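Long-range contacts in initiator protein NS1 (Murine minute virus, PDB 4R94), which nicks and unwinds viral DNA as the replication initiator of the parvovirus, this chain being its N-terminal origin-binding nickase domain: residues Lys40-Asn45 with Cys161-Thr166; Ser46-Leu51 with Lys84-Ile89; Trp153-Val158 with Lys172-Ala177. All coordinates share one frame; numbering follows the deposited sequence.

The first segments of contacts 1 and 2 are continuous, Lys-40-Asn-45 running straight into Ser-46-Leu-51, and the contact centres are about 12 Å apart. Asn-162 ties them together, since its N meets Ser-46 O and its OD1 meets Lys-48 N in probable hydrogen bonds. Contact 3 pairs the two helices whose connecting loop supplies Cys-161-Thr-166, and its centre is about 11 Å from that of contact 1; Leu-173 packs on both Ile-42 and Leu-165. Tyr-47 and Leu-51 bridge contacts 2 and 3. Contact 2 approaches the nuclease site, with the Gln-86 side chain about 11 Å from that of metal-binding His-127, whereas contacts 1 and 3 lie away from the metal site and the catalytic tyrosine.

Contact 1. Residues Lys40-Asn45 with Cys161-Thr166; sequences KDIGWN and CNVQLT
The side-chain amide of Asn-162 turns its OD1 toward Asn-45 O, 3.8 Å away; both are acceptors, and OD1 is held instead by Lys-48 N. The CB of Asn-45 points away from the loop and sits 3.6 Å above the plane of the Trp-44 indole, over the ring centre, and Trp-44 in turn meets Trp-120 edge-to-face. At the other end the flat group is the Gln-164 peptide. Its carbonyl oxygen takes a hydrogen bond from Lys-40 NZ at 2.8 Å, the donor lying 29° from the carbonyl plane. With CG beside the backbone N (chi1 -57°) and every later torsion extended, Lys-40 spans the gap between the backbones at full length. Glu-169 adds a salt bridge to the same ammonium and also accepts from Thr-166 N, in the manner of a capping box at the start of helix 167-179.

Between these polar ends the contact is apolar. Ile-42 CD1 meets Leu-165 CD2 tip to tip at 4.0 Å, while Ile-42 CG2 rests 4.2 Å from Cys-161 SG. Val-163 points at the strand and sets CG2 3.8 Å from Asp-41 O. Strand 40-42, hydrogen-bonded to strand 35-37 through Ile-42 and Val-35, thus lies against the loop joining helices 142-160 and 167-179, with Leu-173 of the latter touching both Ile-42 and Leu-165.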
loop_
_atom_site.group_PDB
_atom_site.type_symbol
_atom_site.label_atom_id
_atom_site.label_comp_id
_atom_site.label_asym_id
_atom_site.label_seq_id
_atom_site.Cartn_x
_atom_site.Cartn_y
_atom_site.Cartn_z
ATOM N N LYS A 40 14.794 23.233 0.831
ATOM C CA LYS A 40 14.798 22.032 -0.012
ATOM C C LYS A 40 13.415 21.392 -0.022
ATOM O O LYS A 40 12.881 21.065 1.032
ATOM C CB LYS A 40 15.823 21.014 0.484
ATOM C CG LYS A 40 17.251 21.527 0.561
ATOM C CD LYS A 40 18.162 20.437 1.107
ATOM C CE LYS A 40 19.616 20.885 1.139
ATOM N NZ LYS A 40 20.507 19.798 1.642
ATOM N N ASP A 41 12.848 21.210 -1.207
ATOM C CA ASP A 41 11.491 20.697 -1.331
ATOM C C ASP A 41 11.495 19.181 -1.460
ATOM O O ASP A 41 12.100 18.631 -2.376
ATOM C CB ASP A 41 10.785 21.319 -2.534
ATOM C CG ASP A 41 10.402 22.772 -2.305
ATOM O OD1 ASP A 41 10.203 23.166 -1.132
ATOM O OD2 ASP A 41 10.279 23.512 -3.302
ATOM N N ILE A 42 10.804 18.517 -0.544
ATOM C CA ILE A 42 10.692 17.070 -0.569
ATOM C C ILE A 42 9.232 16.723 -0.789
ATOM O O ILE A 42 8.430 16.775 0.142
ATOM C CB ILE A 42 11.208 16.441 0.740
ATOM C CG1 ILE A 42 12.580 17.022 1.094
ATOM C CG2 ILE A 42 11.271 14.918 0.618
ATOM C CD1 ILE A 42 13.133 16.508 2.399
ATOM N N GLY A 43 8.885 16.412 -2.035
ATOM C CA GLY A 43 7.510 16.146 -2.397
ATOM C C GLY A 43 7.204 14.668 -2.320
ATOM O O GLY A 43 8.041 13.873 -1.863
ATOM N N TRP A 44 6.020 14.303 -2.787
ATOM C CA TRP A 44 5.527 12.933 -2.678
ATOM C C TRP A 44 6.417 11.975 -3.462
ATOM O O TRP A 44 6.551 10.792 -3.102
ATOM C CB TRP A 44 4.085 12.844 -3.163
ATOM C CG TRP A 44 3.942 12.694 -4.647
ATOM C CD1 TRP A 44 3.803 13.700 -5.568
ATOM C CD2 TRP A 44 3.896 11.469 -5.385
ATOM N NE1 TRP A 44 3.696 13.171 -6.830
ATOM C CE2 TRP A 44 3.744 11.802 -6.745
ATOM C CE3 TRP A 44 3.983 10.117 -5.028
ATOM C CZ2 TRP A 44 3.676 10.836 -7.749
ATOM C CZ3 TRP A 44 3.907 9.164 -6.020
ATOM C CH2 TRP A 44 3.765 9.524 -7.367
ATOM N N ASN A 45 7.030 12.491 -4.527
ATOM C CA ASN A 45 7.819 11.675 -5.430
ATOM C C ASN A 45 9.310 11.993 -5.345
ATOM O O ASN A 45 10.029 11.895 -6.330
ATOM C CB ASN A 45 7.311 11.836 -6.870
ATOM C CG ASN A 45 7.308 13.288 -7.340
ATOM O OD1 ASN A 45 7.867 14.169 -6.688
ATOM N ND2 ASN A 45 6.700 13.531 -8.499
ATOM N N CYS A 161 15.225 8.602 -0.206
ATOM C CA CYS A 161 15.050 9.996 -0.614
ATOM C C CYS A 161 16.105 10.403 -1.639
ATOM O O CYS A 161 17.289 10.179 -1.406
ATOM C CB CYS A 161 15.122 10.914 0.606
ATOM S SG CYS A 161 14.716 12.633 0.227
ATOM N N ASN A 162 15.687 10.998 -2.759
ATOM C CA ASN A 162 16.650 11.393 -3.796
ATOM C C ASN A 162 17.099 12.851 -3.686
ATOM O O ASN A 162 17.929 13.310 -4.483
ATOM C CB ASN A 162 16.102 11.119 -5.213
ATOM C CG ASN A 162 14.774 11.826 -5.509
ATOM O OD1 ASN A 162 13.730 11.183 -5.632
ATOM N ND2 ASN A 162 14.820 13.146 -5.663
ATOM N N VAL A 163 16.576 13.571 -2.701
ATOM C CA VAL A 163 17.013 14.941 -2.458
ATOM C C VAL A 163 18.290 14.883 -1.629
ATOM O O VAL A 163 18.357 14.146 -0.654
ATOM C CB VAL A 163 15.940 15.774 -1.740
ATOM C CG1 VAL A 163 16.451 17.189 -1.462
ATOM C CG2 VAL A 163 14.654 15.818 -2.567
ATOM N N GLN A 164 19.315 15.622 -2.039
ATOM C CA GLN A 164 20.552 15.683 -1.269
ATOM C C GLN A 164 20.283 16.335 0.081
ATOM O O GLN A 164 19.905 17.501 0.159
ATOM C CB GLN A 164 21.628 16.453 -2.042
ATOM C CG GLN A 164 22.913 16.694 -1.258
ATOM C CD GLN A 164 24.040 15.766 -1.674
ATOM O OE1 GLN A 164 23.882 14.941 -2.576
ATOM N NE2 GLN A 164 25.189 15.902 -1.018
ATOM N N LEU A 165 20.461 15.573 1.150
ATOM C CA LEU A 165 20.180 16.067 2.490
ATOM C C LEU A 165 21.415 16.023 3.383
ATOM O O LEU A 165 22.208 15.092 3.277
ATOM C CB LEU A 165 19.073 15.238 3.134
ATOM C CG LEU A 165 17.715 15.225 2.439
ATOM C CD1 LEU A 165 16.809 14.218 3.121
ATOM C CD2 LEU A 165 17.101 16.614 2.480
ATOM N N THR A 166 21.557 17.008 4.266
ATOM C CA THR A 166 22.548 16.940 5.348
ATOM C C THR A 166 22.133 15.870 6.354
ATOM O O THR A 166 20.981 15.443 6.365
ATOM C CB THR A 166 22.694 18.281 6.089
ATOM O OG1 THR A 166 21.491 18.570 6.820
ATOM C CG2 THR A 166 23.014 19.425 5.111
#

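Contact 2. Residues Ser46-Leu51 with Lys84-Ile89; sequences SYKKEL and KKQVFI
Gln-86 turns its side-chain amide onto the backbone of Tyr-47 and grips it with both ends. OE1 accepts from Tyr-47 N at 2.9 Å, the N-H arriving in the plane of the Gln-86 carbonyl. NE2 donates to Tyr-47 O, also at 2.9 Å. This second bond is lopsided: the Tyr-47 oxygen lies close to the plane of the Gln-86 amide, but NE2 stands well above the plane of the Tyr-47 carbonyl. CG leaves anti to the backbone N (chi1 180°) and the chain then bends at chi2 (69°), which swings the amide off the helix toward the loop. Two bonds to one residue fix the rotation of the amide and leave little doubt about which end is oxygen.

Lys-48 crosses Gln-86 at about a right angle, laying CG 3.3 Å from OE1; the Lys-48 ammonium turns back to Asn-45 O. One turn further along the helix, Ile-89 pushes CD1 under the loop backbone, 3.6 Å from Lys-48 CA, and sets CG2 at the same distance from Tyr-47 O. The CD1 methyl also meets Glu-50 CG. Beyond it Glu-50 and Lys-85 cross nearly perpendicularly at the partly exposed margin. Glu-50 OE2 lies 3.4 Å from Lys-85 NZ in a rather long salt bridge, with Lys-85 CE nearer still at 3.1 Å, while Gln-60 holds OE1.

A helix side-chain amide thus pairs with both the N-H and the C=O of one loop residue, much as a neighbouring peptide could. In this HUH-type nickase, whose antiparallel sheet is flanked by helices, the arrangement fastens the segment between strand 40-42 and helix 54-70 to helix 81-104, with the Gln-86 side chain about 11 Å from that of metal-binding His-127.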
loop_
_atom_site.group_PDB
_atom_site.type_symbol
_atom_site.label_atom_id
_atom_site.label_comp_id
_atom_site.label_asym_id
_atom_site.label_seq_id
_atom_site.Cartn_x
_atom_site.Cartn_y
_atom_site.Cartn_z
ATOM N N SER A 46 9.773 12.366 -4.155
ATOM C CA SER A 46 11.187 12.655 -3.960
ATOM C C SER A 46 11.918 11.475 -3.338
ATOM O O SER A 46 12.895 11.666 -2.623
ATOM C CB SER A 46 11.367 13.892 -3.072
ATOM O OG SER A 46 10.845 15.051 -3.697
ATOM N N TYR A 47 11.455 10.262 -3.633
ATOM C CA TYR A 47 12.011 9.050 -3.024
ATOM C C TYR A 47 12.357 8.014 -4.085
ATOM O O TYR A 47 11.947 6.850 -4.005
ATOM C CB TYR A 47 11.007 8.482 -2.007
ATOM C CG TYR A 47 10.647 9.471 -0.926
ATOM C CD1 TYR A 47 11.431 9.592 0.221
ATOM C CD2 TYR A 47 9.537 10.298 -1.052
ATOM C CE1 TYR A 47 11.121 10.502 1.218
ATOM C CE2 TYR A 47 9.204 11.208 -0.051
ATOM C CZ TYR A 47 10.004 11.305 1.081
ATOM O OH TYR A 47 9.685 12.206 2.081
ATOM N N LYS A 48 13.125 8.437 -5.084
ATOM C CA LYS A 48 13.302 7.615 -6.269
ATOM C C LYS A 48 14.671 6.946 -6.353
ATOM O O LYS A 48 15.068 6.492 -7.425
ATOM C CB LYS A 48 13.036 8.461 -7.524
ATOM C CG LYS A 48 11.592 8.981 -7.580
ATOM C CD LYS A 48 11.268 9.706 -8.885
ATOM C CE LYS A 48 12.277 10.801 -9.192
ATOM N NZ LYS A 48 12.288 11.910 -8.191
ATOM N N LYS A 49 15.389 6.857 -5.238
ATOM C CA LYS A 49 16.557 5.976 -5.212
ATOM C C LYS A 49 16.097 4.532 -5.341
ATOM O O LYS A 49 15.128 4.104 -4.691
ATOM C CB LYS A 49 17.370 6.152 -3.926
ATOM C CG LYS A 49 18.106 7.454 -3.805
ATOM C CD LYS A 49 19.129 7.362 -2.677
ATOM C CE LYS A 49 20.018 8.589 -2.616
ATOM N NZ LYS A 49 20.916 8.569 -1.418
ATOM N N GLU A 50 16.754 3.778 -6.214
ATOM C CA GLU A 50 16.515 2.347 -6.272
ATOM C C GLU A 50 17.625 1.675 -5.486
ATOM O O GLU A 50 18.765 1.583 -5.940
ATOM C CB GLU A 50 16.458 1.852 -7.717
ATOM C CG GLU A 50 15.208 2.317 -8.463
ATOM C CD GLU A 50 15.254 1.971 -9.941
ATOM O OE1 GLU A 50 14.838 0.853 -10.307
ATOM O OE2 GLU A 50 15.718 2.819 -10.732
ATOM N N LEU A 51 17.282 1.235 -4.285
ATOM C CA LEU A 51 18.261 0.691 -3.368
ATOM C C LEU A 51 18.611 -0.742 -3.752
ATOM O O LEU A 51 17.736 -1.558 -4.029
ATOM C CB LEU A 51 17.732 0.777 -1.938
ATOM C CG LEU A 51 17.344 2.218 -1.575
ATOM C CD1 LEU A 51 16.621 2.245 -0.227
ATOM C CD2 LEU A 51 18.566 3.152 -1.558
ATOM N N LYS A 84 4.880 6.350 -12.260
ATOM C CA LYS A 84 4.953 4.891 -12.253
ATOM C C LYS A 84 6.180 4.392 -11.499
ATOM O O LYS A 84 6.088 3.492 -10.666
ATOM C CB LYS A 84 4.965 4.345 -13.682
ATOM C CG LYS A 84 3.593 4.388 -14.364
ATOM C CD LYS A 84 3.692 4.062 -15.860
ATOM C CE LYS A 84 4.393 2.736 -16.102
ATOM N NZ LYS A 84 4.632 2.476 -17.560
ATOM N N LYS A 85 7.333 4.974 -11.792
ATOM C CA LYS A 85 8.552 4.568 -11.112
ATOM C C LYS A 85 8.440 4.729 -9.602
ATOM O O LYS A 85 8.832 3.837 -8.842
ATOM C CB LYS A 85 9.741 5.371 -11.617
ATOM C CG LYS A 85 11.068 4.786 -11.174
ATOM C CD LYS A 85 12.136 5.065 -12.206
ATOM C CE LYS A 85 13.269 4.053 -12.120
ATOM N NZ LYS A 85 12.918 2.720 -12.687
ATOM N N GLN A 86 7.912 5.863 -9.164
ATOM C CA GLN A 86 7.832 6.093 -7.727
ATOM C C GLN A 86 6.851 5.126 -7.078
ATOM O O GLN A 86 7.104 4.643 -5.960
ATOM C CB GLN A 86 7.455 7.542 -7.425
ATOM C CG GLN A 86 7.347 7.852 -5.923
ATOM C CD GLN A 86 8.699 7.823 -5.225
ATOM O OE1 GLN A 86 9.365 8.853 -5.115
ATOM N NE2 GLN A 86 9.115 6.637 -4.756
ATOM N N VAL A 87 5.740 4.843 -7.758
ATOM C CA VAL A 87 4.754 3.902 -7.196
ATOM C C VAL A 87 5.370 2.497 -7.079
ATOM O O VAL A 87 5.149 1.798 -6.082
ATOM C CB VAL A 87 3.477 3.853 -8.037
ATOM C CG1 VAL A 87 2.602 2.679 -7.621
ATOM C CG2 VAL A 87 2.705 5.166 -7.884
ATOM N N PHE A 88 6.163 2.095 -8.072
ATOM C CA PHE A 88 6.826 0.787 -8.016
ATOM C C PHE A 88 7.803 0.716 -6.843
ATOM O O PHE A 88 7.850 -0.277 -6.108
ATOM C CB PHE A 88 7.584 0.482 -9.313
ATOM C CG PHE A 88 6.711 0.447 -10.528
ATOM C CD1 PHE A 88 5.343 0.218 -10.409
ATOM C CD2 PHE A 88 7.256 0.650 -11.785
ATOM C CE1 PHE A 88 4.538 0.192 -11.533
ATOM C CE2 PHE A 88 6.452 0.620 -12.913
ATOM C CZ PHE A 88 5.100 0.394 -12.786
ATOM N N ILE A 89 8.591 1.774 -6.681
ATOM C CA ILE A 89 9.478 1.873 -5.539
ATOM C C ILE A 89 8.680 1.816 -4.233
ATOM O O ILE A 89 9.034 1.069 -3.346
ATOM C CB ILE A 89 10.320 3.153 -5.599
ATOM C CG1 ILE A 89 11.339 3.020 -6.747
ATOM C CG2 ILE A 89 11.024 3.397 -4.260
ATOM C CD1 ILE A 89 12.096 4.294 -7.061
#

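Contact 3. Residues Trp153-Val158 with Lys172-Ala177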
loop_
_atom_site.group_PDB
_atom_site.type_symbol
_atom_site.label_atom_id
_atom_site.label_comp_id
_atom_site.label_asym_id
_atom_site.label_seq_id
_atom_site.Cartn_x
_atom_site.Cartn_y
_atom_site.Cartn_z
ATOM N N TRP A 153 8.959 2.406 7.923
ATOM C CA TRP A 153 8.574 3.247 6.794
ATOM C C TRP A 153 9.415 4.521 6.778
ATOM O O TRP A 153 9.979 4.902 5.741
ATOM C CB TRP A 153 7.064 3.558 6.881
ATOM C CG TRP A 153 6.466 4.434 5.811
ATOM C CD1 TRP A 153 5.735 5.577 6.015
ATOM C CD2 TRP A 153 6.456 4.205 4.391
ATOM N NE1 TRP A 153 5.283 6.082 4.812
ATOM C CE2 TRP A 153 5.725 5.264 3.799
ATOM C CE3 TRP A 153 7.006 3.215 3.558
ATOM C CZ2 TRP A 153 5.528 5.366 2.421
ATOM C CZ3 TRP A 153 6.799 3.312 2.189
ATOM C CH2 TRP A 153 6.089 4.387 1.631
ATOM N N SER A 154 9.536 5.162 7.935
ATOM C CA SER A 154 10.308 6.401 8.009
ATOM C C SER A 154 11.772 6.102 7.710
ATOM O O SER A 154 12.436 6.856 6.997
ATOM C CB SER A 154 10.156 7.063 9.379
ATOM O OG SER A 154 10.626 6.216 10.421
ATOM N N ARG A 155 12.258 4.977 8.227
ATOM C CA ARG A 155 13.634 4.572 7.975
ATOM C C ARG A 155 13.910 4.365 6.502
ATOM O O ARG A 155 14.918 4.871 5.980
ATOM C CB ARG A 155 13.964 3.296 8.749
ATOM C CG ARG A 155 14.270 3.586 10.199
ATOM C CD ARG A 155 14.503 2.328 10.984
ATOM N NE ARG A 155 15.761 1.685 10.601
ATOM C CZ ARG A 155 16.189 0.532 11.101
ATOM N NH1 ARG A 155 15.466 -0.101 12.015
ATOM N NH2 ARG A 155 17.340 0.018 10.690
ATOM N N TRP A 156 13.034 3.620 5.829
ATOM C CA TRP A 156 13.234 3.353 4.407
ATOM C C TRP A 156 13.059 4.595 3.545
ATOM O O TRP A 156 13.802 4.790 2.585
ATOM C CB TRP A 156 12.284 2.250 3.926
ATOM C CG TRP A 156 12.824 0.898 4.212
ATOM C CD1 TRP A 156 12.352 -0.002 5.123
ATOM C CD2 TRP A 156 14.000 0.310 3.638
ATOM N NE1 TRP A 156 13.136 -1.129 5.124
ATOM C CE2 TRP A 156 14.157 -0.964 4.220
ATOM C CE3 TRP A 156 14.919 0.730 2.669
ATOM C CZ2 TRP A 156 15.201 -1.823 3.874
ATOM C CZ3 TRP A 156 15.960 -0.128 2.324
ATOM C CH2 TRP A 156 16.085 -1.389 2.924
ATOM N N LEU A 157 12.082 5.443 3.868
ATOM C CA LEU A 157 11.917 6.673 3.113
ATOM C C LEU A 157 13.169 7.541 3.148
ATOM O O LEU A 157 13.581 8.088 2.128
ATOM C CB LEU A 157 10.725 7.480 3.632
ATOM C CG LEU A 157 9.353 6.911 3.284
ATOM C CD1 LEU A 157 8.283 7.765 3.944
ATOM C CD2 LEU A 157 9.101 6.851 1.769
ATOM N N VAL A 158 13.781 7.671 4.316
ATOM C CA VAL A 158 14.973 8.516 4.408
ATOM C C VAL A 158 16.118 7.889 3.607
ATOM O O VAL A 158 16.944 8.596 3.024
ATOM C CB VAL A 158 15.368 8.746 5.891
ATOM C CG1 VAL A 158 16.784 9.315 6.013
ATOM C CG2 VAL A 158 14.294 9.641 6.588
ATOM N N LYS A 172 15.741 15.129 10.736
ATOM C CA LYS A 172 14.513 15.893 10.833
ATOM C C LYS A 172 13.413 15.203 10.022
ATOM O O LYS A 172 12.276 15.097 10.474
ATOM C CB LYS A 172 14.726 17.329 10.351
ATOM C CG LYS A 172 13.528 18.241 10.570
ATOM C CD LYS A 172 13.159 18.334 12.047
ATOM C CE LYS A 172 12.320 19.574 12.349
ATOM N NZ LYS A 172 10.968 19.549 11.720
ATOM N N LEU A 173 13.766 14.720 8.834
ATOM C CA LEU A 173 12.791 14.069 7.968
ATOM C C LEU A 173 12.303 12.781 8.623
ATOM O O LEU A 173 11.110 12.488 8.621
ATOM C CB LEU A 173 13.396 13.780 6.592
ATOM C CG LEU A 173 12.506 13.048 5.587
ATOM C CD1 LEU A 173 11.198 13.824 5.395
ATOM C CD2 LEU A 173 13.221 12.881 4.273
ATOM N N ARG A 174 13.238 12.034 9.202
ATOM C CA ARG A 174 12.914 10.804 9.912
ATOM C C ARG A 174 11.912 11.072 11.039
ATOM O O ARG A 174 10.913 10.354 11.183
ATOM C CB ARG A 174 14.210 10.168 10.450
ATOM C CG ARG A 174 14.003 9.008 11.401
ATOM C CD ARG A 174 13.738 7.699 10.661
ATOM N NE ARG A 174 13.143 6.741 11.577
ATOM C CZ ARG A 174 13.846 5.979 12.404
ATOM N NH1 ARG A 174 15.172 6.036 12.380
ATOM N NH2 ARG A 174 13.229 5.139 13.225
ATOM N N GLU A 175 12.136 12.128 11.823
ATOM C CA GLU A 175 11.219 12.392 12.933
ATOM C C GLU A 175 9.878 12.994 12.471
ATOM O O GLU A 175 8.863 12.763 13.110
ATOM C CB GLU A 175 11.879 13.275 14.006
ATOM C CG GLU A 175 12.407 14.618 13.570
ATOM C CD GLU A 175 13.189 15.314 14.687
ATOM O OE1 GLU A 175 13.270 16.563 14.683
ATOM O OE2 GLU A 175 13.722 14.605 15.573
ATOM N N ILE A 176 9.866 13.731 11.360
ATOM C CA ILE A 176 8.606 14.216 10.798
ATOM C C ILE A 176 7.734 13.038 10.387
ATOM O O ILE A 176 6.551 12.995 10.718
ATOM C CB ILE A 176 8.821 15.135 9.586
ATOM C CG1 ILE A 176 9.398 16.481 10.036
ATOM C CG2 ILE A 176 7.510 15.368 8.843
ATOM C CD1 ILE A 176 9.885 17.340 8.890
ATOM N N ALA A 177 8.329 12.069 9.695
ATOM C CA ALA A 177 7.552 10.933 9.196
ATOM C C ALA A 177 6.951 10.109 10.337
ATOM O O ALA A 177 5.879 9.512 10.185
ATOM C CB ALA A 177 8.417 10.063 8.304
#
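Arg-174 reaches across to Ser-154, donating from NE to OG at 2.8 Å with an N-H...O angle of 142°; the hydroxyl lies near the guanidinium edge, somewhat tilted from its plane. A bend at chi2 (82°) carries the guanidinium there. Over one face of that guanidinium sits Arg-155 CG, 3.3 Å from Arg-174 CZ. The two arginines run side by side, pointing the same way, yet Arg-155 offers its aliphatic chain to the flat group, and its NE stays 4.7 Å from Arg-174 NH1. Deeper, Ser-154 CB and Ala-177 CB touch at 3.6 Å, and Val-158 CG2 packs against Leu-173 CG at 4.0 Å and against Arg-174 N (3.7 Å) and CB.

These are the facing sides of a roughly antiparallel helical hairpin, helices 142-160 and 167-179, whose segments approach to 8.8 Å between axes, with 145° between their N-to-C directions. The small Ser-154 and Ala-177 sit where the backbones come closest.

In the next shell Glu-178 OE2 bridges to Arg-174 NH2 and also lies within hydrogen-bonding range of Ser-154 OG, which has the carbonyls of Asn-150 and Val-151 as alternative partners. Asn-150 ND2 holds Ala-177 O, and Trp-182 touches Ala-177 and Leu-157.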